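Long-range contacts in epoxide hydrolase (Aspergillus niger, PDB 3G02), which probably hydrolyses epoxides to vicinal diols as a member of the alpha/beta hydrolase fold, here in an enantioselective variant obtained by directed evolution: residues Ala80-Phe85 with Ser121-Tyr126; Phe85-Thr90 with His98-Phe103; Leu129-Glu134 with Arg381-Lys386. The protein carries 9 engineered substitutions. All blocks are in the same frame, centred on the assembly; numbering follows the deposited sequence. Where two conformers were deposited one is given.

Overall arrangement
The three contacts belong to one alpha/beta hydrolase fold and meet through Phe85; contacts 1 and 2, which share it, lie on the same side of the chain's centre. Contact 2, the hairpin at one side of the sheet, is nested in the loop that contact 1 closes; their centres are about 10 Å apart, and Phe122 CE1 touches His98 CE1 at 3.5 Å. Contact 3 follows later in the chain, its centre about 13 Å from that of contact 1 and about 17 Å from that of contact 2. Arg133 ties it to contact 1, its NH1 lying 2.6 Å from Ser84 O, a probable hydrogen bond. All three are away from the predicted active-site residues Asp193, Tyr315 and His375.

Contact 1: Ala80-Phe85 with Ser121-Tyr126; sequences ARLNSF and SFVEFY
With chi1 at -92°, off the usual staggered values, Tyr126 extends its ring toward the end of helix 75-82, while Phe85, its CG anti to the carbonyl carbon (chi1 -74°), turns its own ring onto that of Tyr126. The resulting stack is edge-to-face: Phe85 presents its edge to the tyrosine face, centroids 4.7 Å apart and planes at 58°, with Phe85 CD2 standing off-centre over that face. The Tyr126 hydroxyl donates to Leu82 O over 2.7 Å, arriving in the carbonyl plane on a lone pair. Arg81 O lies near the plane of the same ring, at its edge, and accepts from both the backbone N and OG of Ser84. These bonds fall where helix 75-82 gives way to a type I turn, Leu82 to Phe85, that leads into the first strand of the sheet; the partner is a 3-10 segment, 122-125, preceding helix 126-135. On the side of the Tyr126 ring away from Phe85, Leu82 crosses Val123 at about a right angle, bringing CD2 within 3.5 Å of Val123 CG2. Arg81 is exposed, and one water bridges the segments, accepting from Arg81 NH1 at 3.1 Å and donating to Val123 O at 2.9 Å.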
loop_
_atom_site.group_PDB
_atom_site.type_symbol
_atom_site.label_atom_id
_atom_site.label_comp_id
_atom_site.label_asym_id
_atom_site.label_seq_id
_atom_site.Cartn_x
_atom_site.Cartn_y
_atom_site.Cartn_z
ATOM N N ALA A 80 22.490 23.547 -2.180
ATOM C CA ALA A 80 23.466 24.286 -2.980
ATOM C C ALA A 80 23.678 23.641 -4.348
ATOM O O ALA A 80 23.807 24.342 -5.359
ATOM C CB ALA A 80 24.783 24.415 -2.235
ATOM N N ARG A 81 23.697 22.310 -4.378
ATOM C CA ARG A 81 23.790 21.574 -5.638
ATOM C C ARG A 81 22.556 21.816 -6.513
ATOM O O ARG A 81 22.678 22.016 -7.721
ATOM C CB ARG A 81 23.992 20.077 -5.388
ATOM C CG ARG A 81 24.256 19.266 -6.650
ATOM C CD ARG A 81 24.832 17.895 -6.327
ATOM N NE ARG A 81 23.831 16.969 -5.797
ATOM C CZ ARG A 81 23.012 16.228 -6.542
ATOM N NH1 ARG A 81 23.051 16.300 -7.867
ATOM N NH2 ARG A 81 22.145 15.412 -5.958
ATOM N N LEU A 82 21.374 21.805 -5.903
ATOM C CA LEU A 82 20.143 22.138 -6.627
ATOM C C LEU A 82 20.267 23.501 -7.308
ATOM O O LEU A 82 19.936 23.656 -8.487
ATOM C CB LEU A 82 18.932 22.120 -5.687
ATOM C CG LEU A 82 18.534 20.782 -5.053
ATOM C CD1 LEU A 82 17.243 20.935 -4.271
ATOM C CD2 LEU A 82 18.378 19.720 -6.113
ATOM N N ASN A 83 20.783 24.470 -6.556
ATOM C CA ASN A 83 20.897 25.850 -7.016
ATOM C C ASN A 83 22.094 26.117 -7.932
ATOM O O ASN A 83 22.294 27.251 -8.377
ATOM C CB ASN A 83 20.907 26.792 -5.810
ATOM C CG ASN A 83 19.569 26.825 -5.088
ATOM O OD1 ASN A 83 18.514 26.656 -5.703
ATOM N ND2 ASN A 83 19.609 27.048 -3.779
ATOM N N SER A 84 22.862 25.070 -8.230
ATOM C CA SER A 84 24.022 25.183 -9.118
ATOM C C SER A 84 23.651 25.231 -10.601
ATOM O O SER A 84 24.491 25.567 -11.436
ATOM C CB SER A 84 25.032 24.058 -8.853
ATOM O OG SER A 84 24.531 22.792 -9.248
ATOM N N PHE A 85 22.404 24.888 -10.924
ATOM C CA PHE A 85 21.907 24.941 -12.297
ATOM C C PHE A 85 20.783 25.964 -12.403
ATOM O O PHE A 85 20.116 26.245 -11.404
ATOM C CB PHE A 85 21.404 23.563 -12.745
ATOM C CG PHE A 85 22.505 22.582 -13.027
ATOM C CD1 PHE A 85 23.046 22.468 -14.305
ATOM C CD2 PHE A 85 23.007 21.772 -12.012
ATOM C CE1 PHE A 85 24.071 21.561 -14.564
ATOM C CE2 PHE A 85 24.030 20.860 -12.264
ATOM C CZ PHE A 85 24.559 20.755 -13.541
ATOM N N SER A 121 12.255 13.043 -9.830
ATOM C CA SER A 121 12.075 14.487 -9.912
ATOM C C SER A 121 13.068 15.050 -10.917
ATOM O O SER A 121 13.893 14.321 -11.472
ATOM C CB SER A 121 12.319 15.142 -8.551
ATOM O OG SER A 121 13.696 15.084 -8.222
ATOM N N PHE A 122 13.018 16.363 -11.101
ATOM C CA PHE A 122 13.944 17.059 -11.991
ATOM C C PHE A 122 15.420 16.789 -11.661
ATOM O O PHE A 122 16.277 16.795 -12.557
ATOM C CB PHE A 122 13.659 18.571 -11.985
ATOM C CG PHE A 122 14.094 19.278 -10.727
ATOM C CD1 PHE A 122 13.327 19.205 -9.568
ATOM C CD2 PHE A 122 15.272 20.025 -10.705
ATOM C CE1 PHE A 122 13.731 19.854 -8.409
ATOM C CE2 PHE A 122 15.685 20.677 -9.551
ATOM C CZ PHE A 122 14.914 20.598 -8.398
ATOM N N VAL A 123 15.684 16.521 -10.384
ATOM C CA VAL A 123 17.036 16.303 -9.874
ATOM C C VAL A 123 17.692 15.090 -10.531
ATOM O O VAL A 123 18.907 15.057 -10.721
ATOM C CB VAL A 123 17.027 16.139 -8.333
ATOM C CG1 VAL A 123 18.446 16.025 -7.779
ATOM C CG2 VAL A 123 16.308 17.310 -7.685
ATOM N N GLU A 124 16.884 14.099 -10.892
ATOM C CA GLU A 124 17.406 12.902 -11.541
ATOM C C GLU A 124 18.221 13.199 -12.793
ATOM O O GLU A 124 19.061 12.389 -13.193
ATOM C CB GLU A 124 16.274 11.953 -11.896
ATOM C CG GLU A 124 15.618 11.332 -10.701
ATOM C CD GLU A 124 14.535 10.357 -11.091
ATOM O OE1 GLU A 124 13.742 10.675 -12.001
ATOM O OE2 GLU A 124 14.473 9.273 -10.481
ATOM N N PHE A 125 17.961 14.343 -13.420
ATOM C CA PHE A 125 18.663 14.711 -14.642
ATOM C C PHE A 125 19.891 15.581 -14.418
ATOM O O PHE A 125 20.574 15.936 -15.377
ATOM C CB PHE A 125 17.694 15.362 -15.640
ATOM C CG PHE A 125 16.699 14.398 -16.215
ATOM C CD1 PHE A 125 17.073 13.521 -17.228
ATOM C CD2 PHE A 125 15.391 14.346 -15.731
ATOM C CE1 PHE A 125 16.165 12.609 -17.760
ATOM C CE2 PHE A 125 14.475 13.442 -16.257
ATOM C CZ PHE A 125 14.861 12.572 -17.274
ATOM N N TYR A 126 20.178 15.911 -13.160
ATOM C CA TYR A 126 21.336 16.751 -12.842
ATOM C C TYR A 126 22.681 16.155 -13.290
ATOM O O TYR A 126 23.487 16.876 -13.870
ATOM C CB TYR A 126 21.351 17.163 -11.364
ATOM C CG TYR A 126 20.656 18.490 -11.099
ATOM C CD1 TYR A 126 19.488 18.848 -11.788
ATOM C CD2 TYR A 126 21.159 19.381 -10.152
ATOM C CE1 TYR A 126 18.853 20.064 -11.546
ATOM C CE2 TYR A 126 20.524 20.594 -9.900
ATOM C CZ TYR A 126 19.379 20.928 -10.603
ATOM O OH TYR A 126 18.757 22.130 -10.353
HETATM O O HOH W 1 21.063 14.237 -8.965
#

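Contact 2: Phe85-Thr90 with His98-Phe103; sequences FPQFTT and HFAALF
Phe88 and Phe99 form a hydrogen-bonded antiparallel pair with their side chains on the same face of the sheet; the two rings are near parallel (30°) but offset, centroids 5.5 Å apart, with little face shared. What covers the Phe99 ring is Phe88 CB, a CH-pi contact 3.9 Å from the centroid. Phe99 allows this because its CG sits between the backbone N and the carbonyl carbon (chi1 59°), turning one ring face to Phe88 CB. Farther out, Phe88 CE1 meets the edge of Phe103, 3.9 Å from its CE2. On the other face Gln87 and His98, two residues out of register, have amide and imidazole planes nearly perpendicular, at 88°. His98 NE2 donates to Gln87 OE1 over 2.8 Å, the acceptor lying in the ring plane, and Ser149 bonds ND1, so both ring nitrogens are held and the rotation of the imidazole is fixed. This beta hairpin lies at one side of the mixed sheet, where Gln87 and Thr89 also bond to the backbone of Phe20 and Asn18: strand 95-102 continues antiparallel onto strand 143-148, Tyr126 of helix 126-135 packs on Gln87 and Ala100, and Leu177 of helix 167-180 touches Phe99 on the opposite face.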
loop_
_atom_site.group_PDB
_atom_site.type_symbol
_atom_site.label_atom_id
_atom_site.label_comp_id
_atom_site.label_asym_id
_atom_site.label_seq_id
_atom_site.Cartn_x
_atom_site.Cartn_y
_atom_site.Cartn_z
ATOM N N PHE A 85 22.404 24.888 -10.924
ATOM C CA PHE A 85 21.907 24.941 -12.297
ATOM C C PHE A 85 20.783 25.964 -12.403
ATOM O O PHE A 85 20.116 26.245 -11.404
ATOM C CB PHE A 85 21.404 23.563 -12.745
ATOM C CG PHE A 85 22.505 22.582 -13.027
ATOM C CD1 PHE A 85 23.046 22.468 -14.305
ATOM C CD2 PHE A 85 23.007 21.772 -12.012
ATOM C CE1 PHE A 85 24.071 21.561 -14.564
ATOM C CE2 PHE A 85 24.030 20.860 -12.264
ATOM C CZ PHE A 85 24.559 20.755 -13.541
ATOM N N PRO A 86 20.576 26.536 -13.608
ATOM C CA PRO A 86 19.460 27.472 -13.776
ATOM C C PRO A 86 18.124 26.800 -13.470
ATOM O O PRO A 86 17.850 25.713 -13.981
ATOM C CB PRO A 86 19.533 27.851 -15.262
ATOM C CG PRO A 86 20.966 27.610 -15.636
ATOM C CD PRO A 86 21.347 26.383 -14.856
ATOM N N GLN A 87 17.332 27.438 -12.610
ATOM C CA GLN A 87 15.958 27.014 -12.335
ATOM C C GLN A 87 15.025 28.199 -12.494
ATOM O O GLN A 87 15.405 29.345 -12.220
ATOM C CB GLN A 87 15.804 26.494 -10.909
ATOM C CG GLN A 87 16.655 25.302 -10.526
ATOM C CD GLN A 87 16.499 24.984 -9.060
ATOM O OE1 GLN A 87 15.601 24.242 -8.673
ATOM N NE2 GLN A 87 17.356 25.563 -8.228
ATOM N N PHE A 88 13.797 27.913 -12.913
ATOM C CA PHE A 88 12.776 28.936 -13.108
ATOM C C PHE A 88 11.412 28.402 -12.717
ATOM O O PHE A 88 11.226 27.191 -12.570
ATOM C CB PHE A 88 12.728 29.373 -14.576
ATOM C CG PHE A 88 14.061 29.773 -15.143
ATOM C CD1 PHE A 88 14.897 28.820 -15.722
ATOM C CD2 PHE A 88 14.477 31.102 -15.106
ATOM C CE1 PHE A 88 16.133 29.181 -16.250
ATOM C CE2 PHE A 88 15.709 31.477 -15.634
ATOM C CZ PHE A 88 16.540 30.516 -16.207
ATOM N N THR A 89 10.455 29.307 -12.541
ATOM C CA THR A 89 9.050 28.919 -12.509
ATOM C C THR A 89 8.279 29.740 -13.523
ATOM O O THR A 89 8.641 30.878 -13.829
ATOM C CB THR A 89 8.389 29.097 -11.121
ATOM O OG1 THR A 89 8.421 30.476 -10.734
ATOM C CG2 THR A 89 9.080 28.251 -10.061
ATOM N N THR A 90 7.221 29.144 -14.050
ATOM C CA THR A 90 6.265 29.874 -14.863
ATOM C C THR A 90 4.880 29.359 -14.516
ATOM O O THR A 90 4.739 28.244 -14.010
ATOM C CB THR A 90 6.566 29.747 -16.374
ATOM O OG1 THR A 90 5.778 30.698 -17.104
ATOM C CG2 THR A 90 6.283 28.340 -16.890
ATOM N N HIS A 98 7.676 24.530 -12.073
ATOM C CA HIS A 98 9.108 24.643 -11.876
ATOM C C HIS A 98 9.849 23.881 -12.978
ATOM O O HIS A 98 9.376 22.848 -13.464
ATOM C CB HIS A 98 9.461 24.089 -10.490
ATOM C CG HIS A 98 10.913 23.792 -10.300
ATOM N ND1 HIS A 98 11.465 22.563 -10.590
ATOM C CD2 HIS A 98 11.927 24.565 -9.847
ATOM C CE1 HIS A 98 12.760 22.595 -10.329
ATOM N NE2 HIS A 98 13.066 23.798 -9.877
ATOM N N PHE A 99 11.004 24.401 -13.385
ATOM C CA PHE A 99 11.877 23.663 -14.294
ATOM C C PHE A 99 13.326 24.066 -14.125
ATOM O O PHE A 99 13.625 25.211 -13.793
ATOM C CB PHE A 99 11.438 23.787 -15.769
ATOM C CG PHE A 99 11.396 25.201 -16.298
ATOM C CD1 PHE A 99 10.263 25.991 -16.123
ATOM C CD2 PHE A 99 12.471 25.720 -17.016
ATOM C CE1 PHE A 99 10.212 27.291 -16.630
ATOM C CE2 PHE A 99 12.432 27.019 -17.522
ATOM C CZ PHE A 99 11.300 27.802 -17.333
ATOM N N ALA A 100 14.219 23.097 -14.319
ATOM C CA ALA A 100 15.641 23.365 -14.457
ATOM C C ALA A 100 15.938 23.367 -15.950
ATOM O O ALA A 100 15.216 22.754 -16.740
ATOM C CB ALA A 100 16.458 22.295 -13.753
ATOM N N ALA A 101 16.999 24.065 -16.350
ATOM C CA ALA A 101 17.320 24.148 -17.769
ATOM C C ALA A 101 18.770 24.492 -18.037
ATOM O O ALA A 101 19.405 25.190 -17.254
ATOM C CB ALA A 101 16.423 25.171 -18.462
ATOM N N LEU A 102 19.273 23.986 -19.160
ATOM C CA LEU A 102 20.455 24.554 -19.792
ATOM C C LEU A 102 20.005 25.057 -21.150
ATOM O O LEU A 102 19.630 24.267 -22.016
ATOM C CB LEU A 102 21.571 23.520 -19.960
ATOM C CG LEU A 102 22.276 22.987 -18.710
ATOM C CD1 LEU A 102 23.312 21.955 -19.135
ATOM C CD2 LEU A 102 22.933 24.088 -17.886
ATOM N N PHE A 103 20.012 26.378 -21.314
ATOM C CA PHE A 103 19.661 26.986 -22.588
ATOM C C PHE A 103 20.900 27.311 -23.404
ATOM O O PHE A 103 21.857 27.897 -22.897
ATOM C CB PHE A 103 18.836 28.258 -22.383
ATOM C CG PHE A 103 17.457 28.009 -21.842
ATOM C CD1 PHE A 103 16.508 27.332 -22.600
ATOM C CD2 PHE A 103 17.108 28.466 -20.578
ATOM C CE1 PHE A 103 15.227 27.101 -22.098
ATOM C CE2 PHE A 103 15.830 28.245 -20.068
ATOM C CZ PHE A 103 14.891 27.566 -20.831
#

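Contact 3: Leu129-Glu134 with Arg381-Lys386; sequences LQLFRE and RPRELK
Lys386 lies across Phe132 and Leu131, and its path from helix 382-396 can be traced atom by atom. With CG anti to the backbone N, the chain leaves CB toward helix 126-135 and stays extended through CE. CG is the first atom to reach the aromatic ring, 3.6 Å from Phe132 CE2. CD comes next and serves two neighbours: it lies 3.6 Å from Leu131 CB and also over the same face of the phenylalanine. CE then settles above the middle of the ring, 3.6 Å from the Phe132 centroid and only 3° off its normal, a nearly central CH-pi contact in which all six ring carbons are at similar distances. At chi4 (-66°) the chain bends. NZ remains above that face at 4.8 Å from the Phe132 centroid, which makes a longer cation-pi interaction, while its salt bridge is with Glu135, one residue beyond the segment. The ammonium is therefore held by a carboxylate as well as by the ring.

The two helices belong to the alpha/beta hydrolase fold: helix 126-135 packs on strands 95-102 and 143-148, and helix 382-396 is the last of the chain. Their short segments cross at -72° with axes 10.4 Å apart, and no hydrogen bond joins residues 129-134 and 381-386 themselves. Leu131 fills the crossing instead. Its CD1 branch meets the aliphatic part of Arg383, 3.8 Å from CG, and reaches Pro382 CB more loosely. The other branch, CD2, stands over the centre of one guanidinium face, 3.8 Å from Arg383 NH2, the two side chains crossing at about a right angle. Glu134 is of opposite charge to Arg383, but Glu134 OE1 stays 5.4 Å from Arg383 NH2, too far for a salt bridge.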
loop_
_atom_site.group_PDB
_atom_site.type_symbol
_atom_site.label_atom_id
_atom_site.label_comp_id
_atom_site.label_asym_id
_atom_site.label_seq_id
_atom_site.Cartn_x
_atom_site.Cartn_y
_atom_site.Cartn_z
ATOM N N LEU A 129 22.792 16.936 -16.956
ATOM C CA LEU A 129 23.022 18.371 -17.138
ATOM C C LEU A 129 24.480 18.745 -16.872
ATOM O O LEU A 129 25.065 19.552 -17.606
ATOM C CB LEU A 129 22.077 19.205 -16.262
ATOM C CG LEU A 129 20.575 19.118 -16.560
ATOM C CD1 LEU A 129 19.827 20.106 -15.680
ATOM C CD2 LEU A 129 20.267 19.362 -18.035
ATOM N N GLN A 130 25.068 18.145 -15.838
ATOM C CA GLN A 130 26.465 18.401 -15.491
ATOM C C GLN A 130 27.404 17.983 -16.620
ATOM O O GLN A 130 28.320 18.727 -16.976
ATOM C CB GLN A 130 26.839 17.696 -14.184
ATOM C CG GLN A 130 28.291 17.929 -13.733
ATOM C CD GLN A 130 28.597 19.389 -13.403
ATOM O OE1 GLN A 130 27.733 20.130 -12.930
ATOM N NE2 GLN A 130 29.838 19.799 -13.640
ATOM N N LEU A 131 27.158 16.808 -17.195
ATOM C CA LEU A 131 27.960 16.332 -18.316
ATOM C C LEU A 131 27.898 17.320 -19.480
ATOM O O LEU A 131 28.929 17.664 -20.060
ATOM C CB LEU A 131 27.511 14.939 -18.759
ATOM C CG LEU A 131 27.761 13.776 -17.792
ATOM C CD1 LEU A 131 27.000 12.550 -18.255
ATOM C CD2 LEU A 131 29.251 13.464 -17.641
ATOM N N PHE A 132 26.697 17.796 -19.799
ATOM C CA PHE A 132 26.538 18.782 -20.867
ATOM C C PHE A 132 27.278 20.087 -20.587
ATOM O O PHE A 132 27.959 20.615 -21.473
ATOM C CB PHE A 132 25.059 19.056 -21.152
ATOM C CG PHE A 132 24.442 18.092 -22.124
ATOM C CD1 PHE A 132 24.741 18.171 -23.484
ATOM C CD2 PHE A 132 23.560 17.109 -21.690
ATOM C CE1 PHE A 132 24.175 17.284 -24.400
ATOM C CE2 PHE A 132 22.986 16.221 -22.599
ATOM C CZ PHE A 132 23.294 16.307 -23.956
ATOM N N ARG A 133 27.156 20.598 -19.361
ATOM C CA ARG A 133 27.809 21.851 -18.971
ATOM C C ARG A 133 29.337 21.730 -18.975
ATOM O O ARG A 133 30.041 22.707 -19.240
ATOM C CB ARG A 133 27.314 22.322 -17.601
ATOM C CG ARG A 133 27.809 23.704 -17.203
ATOM C CD ARG A 133 26.955 24.316 -16.116
ATOM N NE ARG A 133 27.093 23.622 -14.837
ATOM C CZ ARG A 133 26.433 23.963 -13.732
ATOM N NH1 ARG A 133 25.587 24.986 -13.755
ATOM N NH2 ARG A 133 26.618 23.281 -12.609
ATOM N N GLU A 134 29.836 20.535 -18.670
ATOM C CA GLU A 134 31.273 20.261 -18.683
ATOM C C GLU A 134 31.839 20.201 -20.100
ATOM O O GLU A 134 33.028 20.458 -20.310
ATOM C CB GLU A 134 31.568 18.941 -17.970
ATOM C CG GLU A 134 31.497 19.031 -16.460
ATOM C CD GLU A 134 31.532 17.682 -15.770
ATOM O OE1 GLU A 134 31.279 16.647 -16.427
ATOM O OE2 GLU A 134 31.810 17.663 -14.553
ATOM N N ARG A 381 23.045 5.505 -14.962
ATOM C CA ARG A 381 23.843 5.434 -16.187
ATOM C C ARG A 381 23.729 6.732 -16.992
ATOM O O ARG A 381 23.355 6.697 -18.170
ATOM C CB ARG A 381 23.398 4.242 -17.054
ATOM C CG ARG A 381 23.297 2.887 -16.344
ATOM C CD ARG A 381 24.609 2.445 -15.703
ATOM N NE ARG A 381 25.678 2.263 -16.678
ATOM C CZ ARG A 381 26.909 1.850 -16.380
ATOM N NH1 ARG A 381 27.243 1.567 -15.128
ATOM N NH2 ARG A 381 27.810 1.719 -17.341
ATOM N N PRO A 382 24.062 7.881 -16.369
ATOM C CA PRO A 382 23.872 9.157 -17.059
ATOM C C PRO A 382 24.656 9.276 -18.365
ATOM O O PRO A 382 24.137 9.812 -19.339
ATOM C CB PRO A 382 24.362 10.191 -16.038
ATOM C CG PRO A 382 25.268 9.427 -15.120
ATOM C CD PRO A 382 24.633 8.076 -15.023
ATOM N N ARG A 383 25.887 8.769 -18.397
ATOM C CA ARG A 383 26.683 8.838 -19.622
ATOM C C ARG A 383 26.025 8.080 -20.770
ATOM O O ARG A 383 25.947 8.585 -21.892
ATOM C CB ARG A 383 28.099 8.320 -19.380
ATOM C CG ARG A 383 28.975 9.319 -18.657
ATOM C CD ARG A 383 30.359 8.758 -18.351
ATOM N NE ARG A 383 31.265 9.816 -17.906
ATOM C CZ ARG A 383 31.292 10.323 -16.675
ATOM N NH1 ARG A 383 30.458 9.876 -15.743
ATOM N NH2 ARG A 383 32.153 11.286 -16.375
ATOM N N GLU A 384 25.538 6.881 -20.474
ATOM C CA GLU A 384 24.892 6.036 -21.471
ATOM C C GLU A 384 23.603 6.669 -21.993
ATOM O O GLU A 384 23.370 6.713 -23.203
ATOM C CB GLU A 384 24.608 4.643 -20.897
ATOM C CG GLU A 384 25.840 3.752 -20.752
ATOM C CD GLU A 384 26.695 4.065 -19.527
ATOM O OE1 GLU A 384 26.270 4.848 -18.642
ATOM O OE2 GLU A 384 27.813 3.516 -19.450
ATOM N N LEU A 385 22.772 7.167 -21.082
ATOM C CA LEU A 385 21.511 7.779 -21.486
ATOM C C LEU A 385 21.746 9.056 -22.298
ATOM O O LEU A 385 21.097 9.271 -23.325
ATOM C CB LEU A 385 20.615 8.045 -20.268
ATOM C CG LEU A 385 19.165 8.453 -20.583
ATOM C CD1 LEU A 385 18.426 7.362 -21.374
ATOM C CD2 LEU A 385 18.400 8.814 -19.317
ATOM N N LYS A 386 22.685 9.885 -21.842
ATOM C CA LYS A 386 23.076 11.095 -22.569
ATOM C C LYS A 386 23.580 10.773 -23.973
ATOM O O LYS A 386 23.183 11.419 -24.942
ATOM C CB LYS A 386 24.146 11.867 -21.794
ATOM C CG LYS A 386 24.732 13.050 -22.550
ATOM C CD LYS A 386 25.649 13.859 -21.668
ATOM C CE LYS A 386 26.512 14.801 -22.493
ATOM N NZ LYS A 386 27.470 14.047 -23.350
#